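Local coordinates for cell wall surface anchor family protein (Streptococcus pneumoniae, PDB 4OQ1) that serves as an ancillary pilin of the pneumococcal pilus and probably fastens the fibre to the bacterial cell wall, at residues T29-L34 / V134-I139; T149-I154 / V238-H243; E311-G316 / F338-D343. The protein carries 3 engineered substitutions. All blocks are in the same frame, centred on the assembly; numbering follows the deposited sequence.

Interaction 1. Residues T29-L34 / V134-I139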
loop_
_atom_site.group_PDB
_atom_site.type_symbol
_atom_site.label_atom_id
_atom_site.label_comp_id
_atom_site.label_asym_id
_atom_site.label_seq_id
_atom_site.Cartn_x
_atom_site.Cartn_y
_atom_site.Cartn_z
ATOM N N THR A 29 -2.944 6.282 41.388
ATOM C CA THR A 29 -2.696 5.801 40.039
ATOM C C THR A 29 -3.918 6.047 39.105
ATOM O O THR A 29 -5.075 5.768 39.453
ATOM C CB THR A 29 -2.387 4.295 40.027
ATOM O OG1 THR A 29 -1.240 4.035 40.841
ATOM C CG2 THR A 29 -2.115 3.846 38.623
ATOM N N LEU A 30 -3.598 6.562 37.912
ATOM C CA LEU A 30 -4.585 6.747 36.841
ATOM C C LEU A 30 -4.319 5.723 35.705
ATOM O O LEU A 30 -3.234 5.550 35.232
ATOM C CB LEU A 30 -4.510 8.191 36.271
ATOM C CG LEU A 30 -5.389 8.473 35.033
ATOM C CD1 LEU A 30 -6.845 8.451 35.253
ATOM C CD2 LEU A 30 -4.905 9.818 34.421
ATOM N N VAL A 31 -5.380 5.028 35.332
ATOM C CA VAL A 31 -5.365 4.067 34.196
ATOM C C VAL A 31 -6.088 4.772 32.976
ATOM O O VAL A 31 -7.200 5.341 33.149
ATOM C CB VAL A 31 -6.107 2.744 34.641
ATOM C CG1 VAL A 31 -6.591 1.906 33.479
ATOM C CG2 VAL A 31 -5.224 1.875 35.532
ATOM N N LEU A 32 -5.400 4.841 31.825
ATOM C CA LEU A 32 -5.935 5.395 30.583
ATOM C C LEU A 32 -6.075 4.269 29.551
ATOM O O LEU A 32 -5.151 3.559 29.233
ATOM C CB LEU A 32 -4.999 6.483 30.023
ATOM C CG LEU A 32 -4.905 7.731 30.912
ATOM C CD1 LEU A 32 -3.830 8.679 30.511
ATOM C CD2 LEU A 32 -6.239 8.461 30.918
ATOM N N GLN A 33 -7.274 4.091 29.034
ATOM C CA GLN A 33 -7.499 3.152 27.964
ATOM C C GLN A 33 -7.679 4.001 26.696
ATOM O O GLN A 33 -8.303 5.061 26.723
ATOM C CB GLN A 33 -8.709 2.288 28.337
ATOM C CG GLN A 33 -8.440 1.320 29.471
ATOM C CD GLN A 33 -9.685 0.775 30.169
ATOM O OE1 GLN A 33 -10.823 1.086 29.807
ATOM N NE2 GLN A 33 -9.471 -0.095 31.145
ATOM N N LEU A 34 -7.101 3.562 25.581
ATOM C CA LEU A 34 -7.094 4.346 24.357
ATOM C C LEU A 34 -7.789 3.623 23.193
ATOM O O LEU A 34 -7.856 2.364 23.173
ATOM C CB LEU A 34 -5.679 4.622 23.924
ATOM C CG LEU A 34 -4.731 5.213 24.949
ATOM C CD1 LEU A 34 -3.424 5.450 24.259
ATOM C CD2 LEU A 34 -5.251 6.509 25.595
ATOM N N VAL A 134 -11.314 5.647 44.505
ATOM C CA VAL A 134 -10.991 4.192 44.451
ATOM C C VAL A 134 -9.833 3.960 43.469
ATOM O O VAL A 134 -9.881 4.484 42.363
ATOM C CB VAL A 134 -12.269 3.320 44.107
ATOM C CG1 VAL A 134 -12.353 2.962 42.613
ATOM C CG2 VAL A 134 -12.366 2.063 44.989
ATOM N N GLU A 135 -8.811 3.194 43.891
ATOM C CA GLU A 135 -7.581 2.912 43.113
ATOM C C GLU A 135 -7.584 1.628 42.266
ATOM O O GLU A 135 -7.846 0.543 42.764
ATOM C CB GLU A 135 -6.390 2.807 44.066
ATOM C CG GLU A 135 -5.061 2.343 43.440
ATOM C CD GLU A 135 -4.116 3.471 43.025
ATOM O OE1 GLU A 135 -4.532 4.656 42.915
ATOM O OE2 GLU A 135 -2.925 3.148 42.766
ATOM N N PRO A 136 -7.219 1.730 40.990
ATOM C CA PRO A 136 -6.911 2.994 40.256
ATOM C C PRO A 136 -8.184 3.726 39.750
ATOM O O PRO A 136 -9.297 3.175 39.738
ATOM C CB PRO A 136 -6.118 2.487 39.073
ATOM C CG PRO A 136 -6.837 1.230 38.734
ATOM C CD PRO A 136 -7.338 0.607 40.047
ATOM N N LEU A 137 -8.020 4.992 39.388
ATOM C CA LEU A 137 -9.047 5.681 38.618
ATOM C C LEU A 137 -8.896 5.222 37.143
ATOM O O LEU A 137 -7.837 5.249 36.625
ATOM C CB LEU A 137 -8.800 7.197 38.722
ATOM C CG LEU A 137 -9.835 8.045 38.042
ATOM C CD1 LEU A 137 -11.266 7.852 38.568
ATOM C CD2 LEU A 137 -9.449 9.472 38.193
ATOM N N VAL A 138 -9.987 4.888 36.483
ATOM C CA VAL A 138 -10.001 4.414 35.079
ATOM C C VAL A 138 -10.696 5.413 34.162
ATOM O O VAL A 138 -11.871 5.666 34.315
ATOM C CB VAL A 138 -10.758 3.060 34.925
ATOM C CG1 VAL A 138 -10.693 2.598 33.495
ATOM C CG2 VAL A 138 -10.183 2.019 35.899
ATOM N N ILE A 139 -9.974 5.968 33.210
ATOM C CA ILE A 139 -10.552 6.825 32.192
ATOM C C ILE A 139 -10.305 6.278 30.774
ATOM O O ILE A 139 -9.184 5.982 30.399
ATOM C CB ILE A 139 -9.930 8.209 32.248
ATOM C CG1 ILE A 139 -10.438 8.876 33.523
ATOM C CG2 ILE A 139 -10.243 9.042 31.003
ATOM C CD1 ILE A 139 -9.920 10.222 33.780
#
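L30 and I139 meet through their terminal methyls, CD1 to CD1 at 3.8 Å, in the apolar centre of a parallel strand pair that closes one edge of a mixed β-sheet. L137 and L32 lie on the same face; L32 sets CD2 beside I139 CB, the two side chains pointing the same way. Aromatic F125 and F127 of strand 120-129 lie against this face, so branched aliphatic residues suit it well. On the other face V31 lies beside V138, and V31 CG2 touches P136 CG at 3.6 Å. Q33, at the margin of that face, lays its amide against V138 CG1 while NE2 bonds to Q97. Between the faces runs the parallel ladder: L137 N gives to T29 O, V31 N to L137 O (2.8 Å, 174°), I139 N to V31 O (2.8 Å) and Q33 N to I139 O. The cis peptide before P136 turns the chain just ahead of the strand, where E135 bends at chi2 (95°) to face T29. Its carboxylate grips that residue twice, from the syn side of each oxygen, a little out of the carboxylate plane: OE1 takes T29 N at 2.7 Å, and OE2 receives the T29 OG1 hydroxyl, also at 2.7 Å.

Interaction 2. Residues T149-I154 / V238-H243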
loop_
_atom_site.group_PDB
_atom_site.type_symbol
_atom_site.label_atom_id
_atom_site.label_comp_id
_atom_site.label_asym_id
_atom_site.label_seq_id
_atom_site.Cartn_x
_atom_site.Cartn_y
_atom_site.Cartn_z
ATOM N N THR A 149 -5.612 14.032 6.193
ATOM C CA THR A 149 -5.612 13.958 4.707
ATOM C C THR A 149 -6.225 12.676 4.238
ATOM O O THR A 149 -6.268 11.707 4.984
ATOM C CB THR A 149 -4.211 14.039 4.119
ATOM O OG1 THR A 149 -3.385 13.049 4.720
ATOM C CG2 THR A 149 -3.653 15.367 4.339
ATOM N N LYS A 150 -6.788 12.684 3.020
ATOM C CA LYS A 150 -7.505 11.528 2.488
ATOM C C LYS A 150 -7.324 11.540 0.988
ATOM O O LYS A 150 -7.550 12.584 0.308
ATOM C CB LYS A 150 -9.025 11.571 2.755
ATOM C CG LYS A 150 -9.416 12.175 4.074
ATOM C CD LYS A 150 -10.905 12.459 4.109
ATOM C CE LYS A 150 -11.269 13.360 5.273
ATOM N NZ LYS A 150 -10.456 14.567 5.507
ATOM N N VAL A 151 -6.974 10.376 0.463
ATOM C CA VAL A 151 -6.858 10.194 -1.018
ATOM C C VAL A 151 -7.403 8.871 -1.429
ATOM O O VAL A 151 -7.251 7.871 -0.724
ATOM C CB VAL A 151 -5.447 10.496 -1.567
ATOM C CG1 VAL A 151 -4.419 9.795 -0.798
ATOM C CG2 VAL A 151 -5.378 10.129 -3.066
ATOM N N LYS A 152 -8.152 8.900 -2.550
ATOM C CA LYS A 152 -8.853 7.779 -3.060
ATOM C C LYS A 152 -8.412 7.578 -4.500
ATOM O O LYS A 152 -8.464 8.500 -5.346
ATOM C CB LYS A 152 -10.398 7.919 -2.928
ATOM C CG LYS A 152 -11.104 6.706 -3.422
ATOM C CD LYS A 152 -12.611 6.803 -3.548
ATOM C CE LYS A 152 -13.281 7.293 -2.269
ATOM N NZ LYS A 152 -14.757 7.475 -2.420
ATOM N N LEU A 153 -7.893 6.387 -4.770
ATOM C CA LEU A 153 -7.540 5.968 -6.121
ATOM C C LEU A 153 -8.637 5.062 -6.660
ATOM O O LEU A 153 -9.060 4.097 -5.989
ATOM C CB LEU A 153 -6.146 5.313 -6.174
ATOM C CG LEU A 153 -5.610 4.890 -7.556
ATOM C CD1 LEU A 153 -4.067 4.842 -7.521
ATOM C CD2 LEU A 153 -6.219 3.564 -7.852
ATOM N N ILE A 154 -9.101 5.397 -7.870
ATOM C CA ILE A 154 -10.109 4.618 -8.577
ATOM C C ILE A 154 -9.472 4.031 -9.845
ATOM O O ILE A 154 -9.016 4.759 -10.703
ATOM C CB ILE A 154 -11.357 5.423 -8.999
ATOM C CG1 ILE A 154 -12.054 5.982 -7.762
ATOM C CG2 ILE A 154 -12.295 4.441 -9.682
ATOM C CD1 ILE A 154 -13.295 6.785 -8.062
ATOM N N VAL A 238 -0.366 12.968 -7.362
ATOM C CA VAL A 238 -1.492 13.493 -6.577
ATOM C C VAL A 238 -0.854 14.449 -5.565
ATOM O O VAL A 238 0.294 14.258 -5.177
ATOM C CB VAL A 238 -2.334 12.391 -5.892
ATOM C CG1 VAL A 238 -1.594 11.752 -4.810
ATOM C CG2 VAL A 238 -3.571 13.025 -5.278
ATOM N N GLN A 239 -1.555 15.550 -5.291
ATOM C CA GLN A 239 -1.060 16.622 -4.416
ATOM C C GLN A 239 -2.081 16.821 -3.310
ATOM O O GLN A 239 -3.309 16.976 -3.566
ATOM C CB GLN A 239 -0.842 17.912 -5.166
ATOM C CG GLN A 239 -0.239 19.039 -4.277
ATOM C CD GLN A 239 -0.007 20.359 -5.038
ATOM O OE1 GLN A 239 -0.939 21.086 -5.390
ATOM N NE2 GLN A 239 1.234 20.621 -5.338
ATOM N N LEU A 240 -1.580 16.753 -2.091
ATOM C CA LEU A 240 -2.415 16.928 -0.876
ATOM C C LEU A 240 -2.027 18.282 -0.299
ATOM O O LEU A 240 -0.896 18.454 0.082
ATOM C CB LEU A 240 -2.191 15.832 0.133
ATOM C CG LEU A 240 -2.448 14.495 -0.515
ATOM C CD1 LEU A 240 -2.271 13.452 0.558
ATOM C CD2 LEU A 240 -3.883 14.463 -1.061
ATOM N N VAL A 241 -2.926 19.276 -0.435
ATOM C CA VAL A 241 -2.607 20.641 0.064
ATOM C C VAL A 241 -3.416 20.934 1.337
ATOM O O VAL A 241 -3.202 21.962 1.954
ATOM C CB VAL A 241 -2.862 21.760 -0.952
ATOM C CG1 VAL A 241 -2.119 21.518 -2.264
ATOM C CG2 VAL A 241 -4.348 21.903 -1.213
ATOM N N ASP A 242 -4.306 20.043 1.756
ATOM C CA ASP A 242 -5.193 20.274 2.917
ATOM C C ASP A 242 -5.917 18.999 3.197
ATOM O O ASP A 242 -5.483 17.977 2.713
ATOM C CB ASP A 242 -6.183 21.435 2.714
ATOM C CG ASP A 242 -7.051 21.275 1.514
ATOM O OD1 ASP A 242 -7.436 20.152 1.215
ATOM O OD2 ASP A 242 -7.342 22.307 0.850
ATOM N N HIS A 243 -7.004 19.034 3.939
ATOM C CA HIS A 243 -7.613 17.802 4.422
ATOM C C HIS A 243 -8.810 17.288 3.619
ATOM O O HIS A 243 -9.428 16.277 3.995
ATOM C CB HIS A 243 -8.072 17.991 5.850
ATOM C CG HIS A 243 -6.963 18.137 6.835
ATOM N ND1 HIS A 243 -7.152 18.686 8.089
ATOM C CD2 HIS A 243 -5.664 17.772 6.776
ATOM C CE1 HIS A 243 -6.013 18.655 8.758
ATOM N NE2 HIS A 243 -5.097 18.110 7.980
HETATM O O HOH W 1 -6.561 15.376 1.823
#
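V151 and V238 reach toward each other tip to tip, CG2 to CG2 at 4.1 Å. Each valine holds CG2 anti to its own backbone N and tucks CG1 between N and the carbonyl carbon (chi1 50° and 70°), which directs one methyl straight across the gap. L240 packs beside them with both branches: CD2 comes to V151 CB at 4.3 Å, while CD1 meets T149 CB at 4.1 Å. The short β-branched valines and the longer leucine thus share a buried layer between the two sheets of a prealbumin-like sandwich, where strands 150-154 and 238-240 run nearly antiparallel with axes 8.7 Å apart. T149 divides its branches by polarity. Its OG1 bonds to L213 O, and CG2 turns to D242 O (3.6 Å) and to H243 CD2, the threonine and histidine side chains crossing at about a right angle. K150 stays extended until its last bond, where a bend (chi4 47°) brings NZ to the carbonyl of H243; the NZ to H243 O hydrogen bond, modelled at 2.5 Å, is shorter than usual, so its exact length is doubtful. NZ also bonds to T148 O. On the backbone, a water accepts from K150 N at 3.0 Å and bridges to D242 O.

Interaction 3. Residues E311-G316 / F338-D343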
loop_
_atom_site.group_PDB
_atom_site.type_symbol
_atom_site.label_atom_id
_atom_site.label_comp_id
_atom_site.label_asym_id
_atom_site.label_seq_id
_atom_site.Cartn_x
_atom_site.Cartn_y
_atom_site.Cartn_z
ATOM N N GLU A 311 -2.703 -20.141 -27.749
ATOM C CA GLU A 311 -4.078 -19.710 -27.771
ATOM C C GLU A 311 -4.402 -18.770 -26.588
ATOM O O GLU A 311 -3.815 -18.871 -25.500
ATOM C CB GLU A 311 -4.983 -20.955 -27.762
ATOM C CG GLU A 311 -6.473 -20.613 -27.622
ATOM C CD GLU A 311 -7.414 -21.807 -27.830
ATOM O OE1 GLU A 311 -6.913 -22.962 -27.879
ATOM O OE2 GLU A 311 -8.657 -21.586 -27.946
ATOM N N GLY A 312 -5.381 -17.909 -26.801
ATOM C CA GLY A 312 -5.765 -16.913 -25.795
ATOM C C GLY A 312 -4.621 -15.919 -25.804
ATOM O O GLY A 312 -4.035 -15.638 -26.823
ATOM N N LEU A 313 -4.213 -15.365 -24.724
ATOM C CA LEU A 313 -3.036 -14.513 -24.988
ATOM C C LEU A 313 -3.331 -13.117 -25.654
ATOM O O LEU A 313 -3.804 -12.927 -26.785
ATOM C CB LEU A 313 -1.992 -15.358 -25.740
ATOM C CG LEU A 313 -0.645 -14.791 -26.046
ATOM C CD1 LEU A 313 0.403 -15.895 -26.160
ATOM C CD2 LEU A 313 -0.840 -14.063 -27.328
ATOM N N GLU A 314 -3.034 -12.109 -24.879
ATOM C CA GLU A 314 -3.412 -10.781 -25.200
ATOM C C GLU A 314 -2.703 -10.296 -26.419
ATOM O O GLU A 314 -1.578 -10.710 -26.704
ATOM C CB GLU A 314 -3.087 -9.917 -23.989
ATOM C CG GLU A 314 -4.157 -10.046 -22.892
ATOM C CD GLU A 314 -4.277 -11.386 -22.128
ATOM O OE1 GLU A 314 -3.338 -12.214 -22.151
ATOM O OE2 GLU A 314 -5.350 -11.627 -21.486
ATOM N N TYR A 315 -3.392 -9.487 -27.175
ATOM C CA TYR A 315 -2.786 -8.713 -28.190
ATOM C C TYR A 315 -1.436 -8.142 -27.775
ATOM O O TYR A 315 -1.313 -7.486 -26.745
ATOM C CB TYR A 315 -3.677 -7.574 -28.610
ATOM C CG TYR A 315 -4.860 -8.013 -29.544
ATOM C CD1 TYR A 315 -5.195 -9.347 -29.754
ATOM C CD2 TYR A 315 -5.600 -7.055 -30.221
ATOM C CE1 TYR A 315 -6.265 -9.691 -30.606
ATOM C CE2 TYR A 315 -6.646 -7.387 -31.053
ATOM C CZ TYR A 315 -6.976 -8.690 -31.247
ATOM O OH TYR A 315 -8.039 -8.951 -32.080
ATOM N N GLY A 316 -0.469 -8.264 -28.675
ATOM C CA GLY A 316 0.880 -7.780 -28.407
ATOM C C GLY A 316 1.892 -8.560 -29.196
ATOM O O GLY A 316 1.506 -9.368 -30.017
ATOM N N PHE A 338 6.458 -12.875 -33.294
ATOM C CA PHE A 338 5.093 -12.904 -33.827
ATOM C C PHE A 338 4.261 -11.932 -33.056
ATOM O O PHE A 338 4.513 -11.699 -31.872
ATOM C CB PHE A 338 4.460 -14.306 -33.829
ATOM C CG PHE A 338 4.288 -14.946 -32.493
ATOM C CD1 PHE A 338 3.039 -15.109 -31.964
ATOM C CD2 PHE A 338 5.341 -15.438 -31.792
ATOM C CE1 PHE A 338 2.880 -15.658 -30.736
ATOM C CE2 PHE A 338 5.201 -16.010 -30.585
ATOM C CZ PHE A 338 3.945 -16.183 -30.048
ATOM N N THR A 339 3.197 -11.442 -33.710
ATOM C CA THR A 339 2.355 -10.332 -33.206
ATOM C C THR A 339 0.980 -10.858 -33.238
ATOM O O THR A 339 0.576 -11.456 -34.221
ATOM C CB THR A 339 2.502 -9.081 -34.093
ATOM O OG1 THR A 339 3.787 -8.555 -33.824
ATOM C CG2 THR A 339 1.491 -7.972 -33.659
ATOM N N ILE A 340 0.295 -10.772 -32.116
ATOM C CA ILE A 340 -1.147 -11.082 -32.062
ATOM C C ILE A 340 -1.981 -9.795 -32.161
ATOM O O ILE A 340 -1.751 -8.871 -31.408
ATOM C CB ILE A 340 -1.404 -11.852 -30.811
ATOM C CG1 ILE A 340 -0.477 -13.028 -30.820
ATOM C CG2 ILE A 340 -2.877 -12.214 -30.673
ATOM C CD1 ILE A 340 -1.074 -14.246 -30.253
ATOM N N GLY A 341 -2.982 -9.764 -33.048
ATOM C CA GLY A 341 -3.665 -8.489 -33.345
ATOM C C GLY A 341 -4.920 -8.719 -34.123
ATOM O O GLY A 341 -5.193 -9.836 -34.535
ATOM N N LYS A 342 -5.714 -7.671 -34.280
ATOM C CA LYS A 342 -6.976 -7.760 -35.020
ATOM C C LYS A 342 -6.763 -8.041 -36.526
ATOM O O LYS A 342 -7.580 -8.734 -37.111
ATOM C CB LYS A 342 -7.779 -6.464 -34.851
ATOM C CG LYS A 342 -9.200 -6.531 -35.388
ATOM C CD LYS A 342 -9.991 -5.286 -34.999
ATOM C CE LYS A 342 -11.335 -5.213 -35.723
ATOM N NZ LYS A 342 -11.277 -4.418 -36.985
ATOM N N ASP A 343 -5.695 -7.512 -37.135
ATOM C CA ASP A 343 -5.458 -7.678 -38.593
ATOM C C ASP A 343 -5.675 -9.096 -39.142
ATOM O O ASP A 343 -4.772 -9.935 -39.080
ATOM C CB ASP A 343 -4.046 -7.203 -38.969
ATOM C CG ASP A 343 -4.008 -5.729 -39.322
ATOM O OD1 ASP A 343 -5.105 -5.159 -39.521
ATOM O OD2 ASP A 343 -2.903 -5.140 -39.407
#
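The Y315 ring lies flat over the backbone of G341: G341 CA stands 3.7 Å from the ring centroid and only 2° off the normal, a CH-π contact centred on one face. The nearly fully extended backbone of G341 turns a CA hydrogen to the ring. Beyond the glycine, Y315 CD1 touches I340 CG2 at 3.8 Å, and the two side chains cross at about a right angle. The tyrosine hydroxyl extends past G341 to K342, where Y315 OH approaches K342 CA at 3.3 Å; K342 is poorly ordered, and its side chain leads away from the tyrosine. With CG anti to the carbonyl carbon (chi1 -77°), Y315 projects along 340-342 and packs on main chain more than on side chains.

Next to the ring the backbones join. G316 and I340 form an antiparallel hydrogen-bonded pair: G316 N donates to I340 O at 3.1 Å, and I340 N returns a bond to G316 O at 2.8 Å. Glycine is needed at 316, because at its backbone angles a β-carbon would collide with the carbonyl oxygen of Y315. On the inner side I340 packs against L313, two aliphatic side chains suited to a buried place, although their methyls are modelled too close for the exact fit to be trusted.

The pair marks where strand 316-322 begins alongside the end of strand 336-340, in a prealbumin-like domain. Y318 of the first strand and V260 of strand 260-266 also pack on I340, while F338 sets its ring edge-to-face with F262. The 311-316 loop meets the chain that follows strand 246-254, where P256 touches Y315 and L255 touches E314.

In the fold
The three contacts follow one another along the chain, each closing before the next opens, and none touches another. Interaction 1 lies about 38 Å from interaction 2, centre to centre, and interaction 2 is again about 38 Å from interaction 3; the outer two are about 68 Å apart, on opposite sides of the chain's centre. This spacing fits an elongated pilin of domains in a row. Interaction 1 joins two strands within one sheet, interaction 2 packs two sheets together, and interaction 3 starts a strand pair. Strand 137-140 leads on to strand 150-157, passing from interaction 1 to interaction 2, whereas interactions 2 and 3 belong to separate prealbumin-like domains.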